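Long-range contact in dTDP-4-amino-4,6-dideoxyglucose formyltransferase (Mycobacterium tuberculosis CAS/NITR204, PDB 5VYQ), which probably transfers a formyl group from a folate cofactor to the amino group of dTDP-4-amino-4,6-dideoxyglucose, a nucleotide-linked deoxysugar: residues P107-I120 with T189-L202. Sequence-based numbering, arbitrary orientation.
With 0FX (dTDP-4-amino-4,6-dideoxyglucose), chain D; FON (N-{[4-({[(6R)-2-amino-5-formyl-4-oxo-1,4,5,6,7,8-hexahydropteridin-6-yl]methyl}amino)phenyl]carbonyl}-L-glutamic acid), chain C.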
loop_
_atom_site.group_PDB
_atom_site.type_symbol
_atom_site.label_atom_id
_atom_site.label_comp_id
_atom_site.label_asym_id
_atom_site.label_seq_id
_atom_site.Cartn_x
_atom_site.Cartn_y
_atom_site.Cartn_z
ATOM N N PRO A 107 6.973 -10.295 28.845
ATOM C CA PRO A 107 7.115 -8.880 29.134
ATOM C C PRO A 107 7.596 -8.017 27.959
ATOM O O PRO A 107 8.128 -6.934 28.196
ATOM C CB PRO A 107 8.212 -8.873 30.208
ATOM C CG PRO A 107 9.117 -9.973 29.722
ATOM C CD PRO A 107 8.204 -11.038 29.162
ATOM N N TYR A 108 7.435 -8.507 26.742
ATOM C CA TYR A 108 7.999 -7.890 25.542
ATOM C C TYR A 108 6.991 -6.881 24.994
ATOM O O TYR A 108 5.810 -7.220 24.817
ATOM C CB TYR A 108 8.366 -8.930 24.496
ATOM C CG TYR A 108 9.136 -10.106 25.084
ATOM C CD1 TYR A 108 10.295 -9.900 25.798
ATOM C CD2 TYR A 108 8.650 -11.393 24.967
ATOM C CE1 TYR A 108 10.987 -10.969 26.361
ATOM C CE2 TYR A 108 9.318 -12.467 25.534
ATOM C CZ TYR A 108 10.481 -12.229 26.226
ATOM O OH TYR A 108 11.116 -13.301 26.790
ATOM N N ASN A 109 7.430 -5.652 24.715
ATOM C CA ASN A 109 6.512 -4.643 24.105
ATOM C C ASN A 109 5.200 -4.537 24.852
ATOM O O ASN A 109 4.096 -4.504 24.291
ATOM C CB ASN A 109 6.328 -4.902 22.599
ATOM C CG ASN A 109 7.666 -4.687 21.851
ATOM O OD1 ASN A 109 8.426 -3.802 22.214
ATOM N ND2 ASN A 109 7.935 -5.462 20.813
ATOM N N ARG A 110 5.363 -4.427 26.167
ATOM C CA ARG A 110 4.234 -4.012 27.024
ATOM C C ARG A 110 3.707 -2.657 26.587
ATOM O O ARG A 110 4.437 -1.869 25.964
ATOM C CB ARG A 110 4.703 -3.965 28.471
ATOM C CG ARG A 110 5.181 -5.322 28.980
ATOM C CD ARG A 110 6.135 -5.299 30.159
ATOM N NE ARG A 110 5.650 -4.346 31.151
ATOM C CZ ARG A 110 6.407 -3.488 31.821
ATOM N NH1 ARG A 110 5.815 -2.592 32.578
ATOM N NH2 ARG A 110 7.733 -3.471 31.700
ATOM N N GLY A 111 2.451 -2.377 26.946
ATOM C CA GLY A 111 1.860 -1.060 26.699
ATOM C C GLY A 111 1.254 -1.032 25.303
ATOM O O GLY A 111 0.507 -1.919 24.859
ATOM N N TRP A 112 1.563 -0.004 24.571
ATOM C CA TRP A 112 0.708 0.403 23.473
ATOM C C TRP A 112 0.996 -0.403 22.198
ATOM O O TRP A 112 2.130 -0.555 21.794
ATOM C CB TRP A 112 1.006 1.889 23.237
ATOM C CG TRP A 112 -0.075 2.632 22.615
ATOM C CD1 TRP A 112 -0.129 3.040 21.314
ATOM C CD2 TRP A 112 -1.307 3.039 23.226
ATOM N NE1 TRP A 112 -1.308 3.714 21.094
ATOM C CE2 TRP A 112 -2.048 3.726 22.245
ATOM C CE3 TRP A 112 -1.847 2.906 24.510
ATOM C CZ2 TRP A 112 -3.324 4.255 22.493
ATOM C CZ3 TRP A 112 -3.123 3.431 24.759
ATOM C CH2 TRP A 112 -3.839 4.102 23.755
ATOM N N PHE A 113 -0.062 -0.925 21.591
ATOM C CA PHE A 113 -0.028 -1.560 20.275
ATOM C C PHE A 113 1.137 -2.544 20.094
ATOM O O PHE A 113 1.986 -2.393 19.234
ATOM C CB PHE A 113 -0.030 -0.533 19.154
ATOM C CG PHE A 113 -1.172 0.450 19.178
ATOM C CD1 PHE A 113 -2.297 0.319 19.997
ATOM C CD2 PHE A 113 -1.151 1.506 18.262
ATOM C CE1 PHE A 113 -3.319 1.251 19.958
ATOM C CE2 PHE A 113 -2.194 2.415 18.165
ATOM C CZ PHE A 113 -3.288 2.290 19.032
ATOM N N PRO A 114 1.165 -3.574 20.938
ATOM C CA PRO A 114 2.390 -4.404 20.911
ATOM C C PRO A 114 2.870 -4.923 19.549
ATOM O O PRO A 114 4.100 -4.978 19.323
ATOM C CB PRO A 114 2.017 -5.569 21.839
ATOM C CG PRO A 114 1.130 -4.920 22.868
ATOM C CD PRO A 114 0.282 -3.944 22.060
ATOM N N GLN A 115 1.964 -5.400 18.701
ATOM C CA GLN A 115 2.371 -6.035 17.429
ATOM C C GLN A 115 3.059 -4.998 16.518
ATOM O O GLN A 115 3.882 -5.383 15.703
ATOM C CB GLN A 115 1.199 -6.673 16.667
ATOM C CG GLN A 115 0.167 -5.747 15.982
ATOM C CD GLN A 115 -0.776 -5.069 16.930
ATOM O OE1 GLN A 115 -0.857 -5.426 18.125
ATOM N NE2 GLN A 115 -1.454 -4.044 16.440
ATOM N N VAL A 116 2.708 -3.719 16.631
ATOM C CA VAL A 116 3.381 -2.680 15.845
ATOM C C VAL A 116 4.869 -2.722 16.149
ATOM O O VAL A 116 5.717 -2.815 15.268
ATOM C CB VAL A 116 2.807 -1.272 16.090
ATOM C CG1 VAL A 116 3.645 -0.251 15.373
ATOM C CG2 VAL A 116 1.332 -1.205 15.711
ATOM N N PHE A 117 5.180 -2.755 17.425
ATOM C CA PHE A 117 6.543 -2.690 17.881
ATOM C C PHE A 117 7.237 -4.032 17.637
ATOM O O PHE A 117 8.441 -4.077 17.257
ATOM C CB PHE A 117 6.574 -2.224 19.351
ATOM C CG PHE A 117 6.144 -0.816 19.526
ATOM C CD1 PHE A 117 7.066 0.211 19.363
ATOM C CD2 PHE A 117 4.817 -0.493 19.804
ATOM C CE1 PHE A 117 6.721 1.526 19.533
ATOM C CE2 PHE A 117 4.470 0.835 19.954
ATOM C CZ PHE A 117 5.403 1.837 19.799
ATOM N N SER A 118 6.513 -5.142 17.775
ATOM C CA SER A 118 7.147 -6.435 17.522
ATOM C C SER A 118 7.446 -6.731 16.054
ATOM O O SER A 118 8.423 -7.421 15.726
ATOM C CB SER A 118 6.299 -7.570 18.086
ATOM O OG SER A 118 6.442 -7.616 19.490
ATOM N N ILE A 119 6.619 -6.214 15.164
ATOM C CA ILE A 119 6.943 -6.346 13.744
ATOM C C ILE A 119 8.301 -5.718 13.465
ATOM O O ILE A 119 9.061 -6.215 12.640
ATOM C CB ILE A 119 5.839 -5.710 12.869
ATOM C CG1 ILE A 119 4.638 -6.659 12.899
ATOM C CG2 ILE A 119 6.266 -5.499 11.418
ATOM C CD1 ILE A 119 3.333 -6.096 12.436
ATOM N N ILE A 120 8.557 -4.594 14.084
ATOM C CA ILE A 120 9.817 -3.877 13.873
ATOM C C ILE A 120 10.969 -4.512 14.616
ATOM O O ILE A 120 12.057 -4.629 14.052
ATOM C CB ILE A 120 9.688 -2.408 14.270
ATOM C CG1 ILE A 120 8.788 -1.693 13.254
ATOM C CG2 ILE A 120 11.056 -1.726 14.481
ATOM C CD1 ILE A 120 8.249 -0.400 13.789
ATOM N N THR A 189 12.070 -11.380 33.630
ATOM C CA THR A 189 12.663 -10.082 33.311
ATOM C C THR A 189 11.633 -8.989 33.200
ATOM O O THR A 189 10.460 -9.282 33.023
ATOM C CB THR A 189 13.492 -10.128 32.013
ATOM O OG1 THR A 189 12.645 -10.413 30.893
ATOM C CG2 THR A 189 14.533 -11.238 32.127
ATOM N N GLU A 190 12.065 -7.740 33.258
ATOM C CA GLU A 190 11.143 -6.619 33.160
ATOM C C GLU A 190 10.645 -6.348 31.747
ATOM O O GLU A 190 9.572 -5.746 31.578
ATOM C CB GLU A 190 11.773 -5.365 33.775
ATOM C CG GLU A 190 12.048 -5.539 35.275
ATOM C CD GLU A 190 10.776 -5.891 36.032
ATOM O OE1 GLU A 190 9.831 -5.095 36.005
ATOM O OE2 GLU A 190 10.677 -7.019 36.532
ATOM N N GLY A 191 11.416 -6.760 30.745
ATOM C CA GLY A 191 11.043 -6.488 29.353
ATOM C C GLY A 191 11.133 -5.020 29.012
ATOM O O GLY A 191 12.023 -4.307 29.508
ATOM N N ASN A 192 10.177 -4.516 28.220
ATOM C CA ASN A 192 10.164 -3.128 27.835
ATOM C C ASN A 192 8.751 -2.639 27.649
ATOM O O ASN A 192 7.860 -3.455 27.448
ATOM C CB ASN A 192 10.955 -2.928 26.543
ATOM C CG ASN A 192 10.264 -3.557 25.360
ATOM O OD1 ASN A 192 10.142 -4.797 25.252
ATOM N ND2 ASN A 192 9.771 -2.695 24.466
ATOM N N LEU A 193 8.572 -1.339 27.774
ATOM C CA LEU A 193 7.249 -0.704 27.768
ATOM C C LEU A 193 7.209 0.384 26.764
ATOM O O LEU A 193 8.059 1.250 26.824
ATOM C CB LEU A 193 6.961 -0.078 29.129
ATOM C CG LEU A 193 5.682 0.672 29.417
ATOM C CD1 LEU A 193 4.423 -0.165 29.192
ATOM C CD2 LEU A 193 5.622 1.348 30.783
ATOM N N ASN A 194 6.178 0.371 25.902
ATOM C CA ASN A 194 5.918 1.433 24.946
ATOM C C ASN A 194 4.626 2.152 25.311
ATOM O O ASN A 194 3.593 1.532 25.659
ATOM C CB ASN A 194 5.815 0.877 23.527
ATOM C CG ASN A 194 7.115 0.250 23.052
ATOM O OD1 ASN A 194 8.160 0.908 23.032
ATOM N ND2 ASN A 194 7.060 -1.008 22.648
ATOM N N LEU A 195 4.662 3.477 25.231
ATOM C CA LEU A 195 3.487 4.270 25.516
ATOM C C LEU A 195 2.961 4.901 24.214
ATOM O O LEU A 195 3.629 4.862 23.164
ATOM C CB LEU A 195 3.742 5.331 26.581
ATOM C CG LEU A 195 4.245 4.862 27.954
ATOM C CD1 LEU A 195 4.498 6.064 28.851
ATOM C CD2 LEU A 195 3.208 3.959 28.609
ATOM N N LYS A 196 1.760 5.461 24.324
ATOM C CA LYS A 196 1.114 6.103 23.180
ATOM C C LYS A 196 2.090 7.019 22.443
ATOM O O LYS A 196 2.158 7.007 21.187
ATOM C CB LYS A 196 -0.163 6.838 23.623
ATOM C CG LYS A 196 -0.928 7.413 22.435
ATOM C CD LYS A 196 -2.222 8.101 22.871
ATOM C CE LYS A 196 -3.006 8.657 21.689
ATOM N NZ LYS A 196 -2.127 9.547 20.893
ATOM N N LYS A 197 2.877 7.808 23.174
ATOM C CA LYS A 197 3.828 8.685 22.498
ATOM C C LYS A 197 4.893 8.014 21.640
ATOM O O LYS A 197 5.394 8.581 20.652
ATOM C CB LYS A 197 4.548 9.597 23.503
ATOM C CG LYS A 197 5.402 8.864 24.538
ATOM C CD LYS A 197 6.656 9.636 24.943
ATOM C CE LYS A 197 7.804 9.368 23.970
ATOM N NZ LYS A 197 8.724 10.523 23.759
ATOM N N ASP A 198 5.343 6.835 22.060
ATOM C CA ASP A 198 6.291 6.064 21.280
ATOM C C ASP A 198 5.703 5.645 19.928
ATOM O O ASP A 198 6.419 5.632 18.921
ATOM C CB ASP A 198 6.775 4.835 22.059
ATOM C CG ASP A 198 7.464 5.206 23.350
ATOM O OD1 ASP A 198 8.519 5.885 23.262
ATOM O OD2 ASP A 198 6.936 4.819 24.419
ATOM N N PHE A 199 4.402 5.329 19.890
ATOM C CA PHE A 199 3.712 5.051 18.636
ATOM C C PHE A 199 3.564 6.327 17.812
ATOM O O PHE A 199 3.862 6.355 16.610
ATOM C CB PHE A 199 2.323 4.453 18.910
ATOM C CG PHE A 199 1.543 4.198 17.676
ATOM C CD1 PHE A 199 1.872 3.130 16.859
ATOM C CD2 PHE A 199 0.521 5.042 17.313
ATOM C CE1 PHE A 199 1.165 2.897 15.698
ATOM C CE2 PHE A 199 -0.179 4.792 16.157
ATOM C CZ PHE A 199 0.141 3.743 15.350
ATOM N N GLU A 200 3.132 7.418 18.445
ATOM C CA GLU A 200 3.018 8.697 17.690
ATOM C C GLU A 200 4.339 9.082 17.072
ATOM O O GLU A 200 4.455 9.475 15.897
ATOM C CB GLU A 200 2.464 9.835 18.592
ATOM C CG GLU A 200 1.042 9.541 19.064
ATOM C CD GLU A 200 0.106 9.337 17.888
ATOM O OE1 GLU A 200 0.100 10.261 17.054
ATOM O OE2 GLU A 200 -0.594 8.306 17.798
ATOM N N GLN A 201 5.419 8.911 17.792
ATOM C CA GLN A 201 6.686 9.218 17.182
ATOM C C GLN A 201 7.110 8.321 16.017
ATOM O O GLN A 201 7.606 8.792 15.008
ATOM C CB GLN A 201 7.755 9.170 18.241
ATOM C CG GLN A 201 9.100 9.600 17.735
ATOM C CD GLN A 201 10.095 9.823 18.840
ATOM O OE1 GLN A 201 9.799 10.464 19.850
ATOM N NE2 GLN A 201 11.299 9.305 18.647
ATOM N N LEU A 202 6.879 7.021 16.139
ATOM C CA LEU A 202 7.161 6.069 15.065
ATOM C C LEU A 202 6.415 6.336 13.746
ATOM O O LEU A 202 6.895 6.009 12.632
ATOM C CB LEU A 202 6.785 4.694 15.611
ATOM C CG LEU A 202 7.275 3.425 14.934
ATOM C CD1 LEU A 202 8.794 3.297 14.873
ATOM C CD2 LEU A 202 6.729 2.258 15.756
HETATM O O4P 0FX D . -6.209 -3.438 21.240
HETATM P P2 0FX D . -6.509 -2.255 22.096
HETATM O O3P 0FX D . -7.862 -2.241 22.773
HETATM O O1G 0FX D . -5.221 -2.209 23.068
HETATM C C1G 0FX D . -4.761 -1.013 23.671
HETATM C C2G 0FX D . -3.288 -1.242 24.036
HETATM O O2G 0FX D . -2.623 -1.600 22.816
HETATM C C3G 0FX D . -3.181 -2.425 25.013
HETATM O O3G 0FX D . -1.802 -2.806 25.241
HETATM C C4G 0FX D . -3.986 -2.102 26.266
HETATM N N4A 0FX D . -3.901 -3.297 27.139
HETATM C C5G 0FX D . -5.426 -1.785 25.859
HETATM C C6G 0FX D . -6.130 -1.164 27.064
HETATM O O5G 0FX D . -5.536 -0.766 24.850
HETATM O OPP 0FX D . -6.313 -0.875 21.289
HETATM P P 0FX D . -7.231 -0.201 20.146
HETATM O O1P 0FX D . -7.174 1.257 20.393
HETATM O O2P 0FX D . -8.533 -0.955 20.052
HETATM O O5 0FX D . -6.451 -0.504 18.778
HETATM C C5 0FX D . -6.411 -1.796 18.218
HETATM C C4 0FX D . -5.342 -1.835 17.143
HETATM O O4 0FX D . -5.733 -0.945 16.100
HETATM C C3 0FX D . -3.951 -1.332 17.528
HETATM O O3 0FX D . -3.176 -2.384 18.117
HETATM C C2 0FX D . -3.314 -0.868 16.232
HETATM C C1 0FX D . -4.554 -0.365 15.528
HETATM N N11 0FX D . -4.683 1.094 15.623
HETATM C C61 0FX D . -5.548 1.735 16.437
HETATM C C51 0FX D . -5.637 3.114 16.443
HETATM C C5A 0FX D . -6.586 3.791 17.400
HETATM C C21 0FX D . -3.998 1.873 14.694
HETATM O O21 0FX D . -3.192 1.261 13.858
HETATM N N31 0FX D . -4.050 3.205 14.679
HETATM C C41 0FX D . -4.912 3.827 15.515
HETATM O O41 0FX D . -4.965 5.173 15.458
HETATM N N1 FON C . -4.207 -0.515 35.261
HETATM C C2 FON C . -3.029 -0.874 35.760
HETATM N NA2 FON C . -2.719 -0.479 37.028
HETATM N N3 FON C . -2.176 -1.592 35.011
HETATM C C4 FON C . -2.450 -1.986 33.744
HETATM O O4 FON C . -1.641 -2.687 33.088
HETATM C C4A FON C . -3.762 -1.634 33.175
HETATM N N5 FON C . -4.201 -1.914 31.870
HETATM C C6 FON C . -5.198 -0.968 31.344
HETATM C C7 FON C . -6.374 -0.946 32.324
HETATM N N8 FON C . -5.880 -0.540 33.617
HETATM C C8A FON C . -4.647 -0.867 34.045
HETATM C C9 FON C . -4.619 0.438 31.066
HETATM N N10 FON C . -3.643 0.345 29.983
HETATM C C11 FON C . -1.492 3.578 28.493
HETATM C C12 FON C . -1.259 2.284 28.026
HETATM C C13 FON C . -1.992 1.220 28.540
HETATM C C14 FON C . -2.972 1.429 29.504
HETATM C C15 FON C . -3.216 2.712 29.981
HETATM C C16 FON C . -2.472 3.779 29.474
HETATM C C FON C . -0.670 4.736 27.912
HETATM O O FON C . 0.057 4.611 26.903
HETATM N N FON C . -0.779 5.924 28.514
HETATM C CA FON C . -0.137 7.145 28.028
HETATM C CB FON C . -1.143 8.285 27.801
HETATM C CG FON C . -2.193 7.838 26.777
HETATM C CD FON C . -3.005 8.923 26.099
HETATM O OE1 FON C . -2.532 10.076 26.026
HETATM O OE2 FON C . -4.115 8.614 25.590
HETATM C CT FON C . 0.932 7.552 28.998
HETATM O O1 FON C . 1.794 8.346 28.549
HETATM O O2 FON C . 0.925 7.083 30.164
HETATM C CP1 FON C . -3.735 -2.883 31.202
HETATM O O3 FON C . -4.101 -3.108 30.053
HETATM O O HOH W 1 4.312 -2.123 22.639
HETATM O O HOH W 2 -2.403 5.927 19.186
#
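W112, F113 and F199 gather into an aromatic cluster where 107-120 meets 189-202, a worked example of two short parallel strands that each lead into a helix and build a ligand site where they join. The edge of F113 points at the face of F199 in a T-shaped pair, planes 73° apart, while V116 CG1 comes to the rim of F199, near the ring plane, 4.0 Å from CE1. W112 turns its indole away from its own amide nitrogen (chi1 -155°), which lays the ring against the start of helix 196-202, and K196 CA sits 3.7 Å from the centroid of the five-membered ring in a CH-pi contact. F113 CE1 covers the other face of the indole. F113 in turn packs a face on deoxyribose C3 of the dTDP-sugar, and its backbone N donates a hydrogen bond to O2G of the aminosugar; K196 N donates to the folate amide O, so the junction touches both ligands.

The strands are zipped by N194 N to R110 O (2.8 Å, a nearly straight bond) and W112 N to N194 O. Upstream, N109 OD1 takes a straight bond from N192 ND2 (2.8 Å) and a weak one from N194 ND2, the two amide planes of N109 and N192 standing nearly perpendicular. N194 lies over the face of F117, its ND2 3.3 Å from F117 CG.

Packing thins toward exposed T189, E190 and G191, where P107 CB rests on T189 O at 3.6 Å and R110 NH2 makes a weak bond to E190 O; the guanidinium is held chiefly by L136 O. At the far end, I120 CD1 meets L202 CD2 at 3.6 Å. The two helix axes diverge by 53°, and helix 213-222 packs on V116 and I120, while helix 155-179 and strand 125-131 flank Q115.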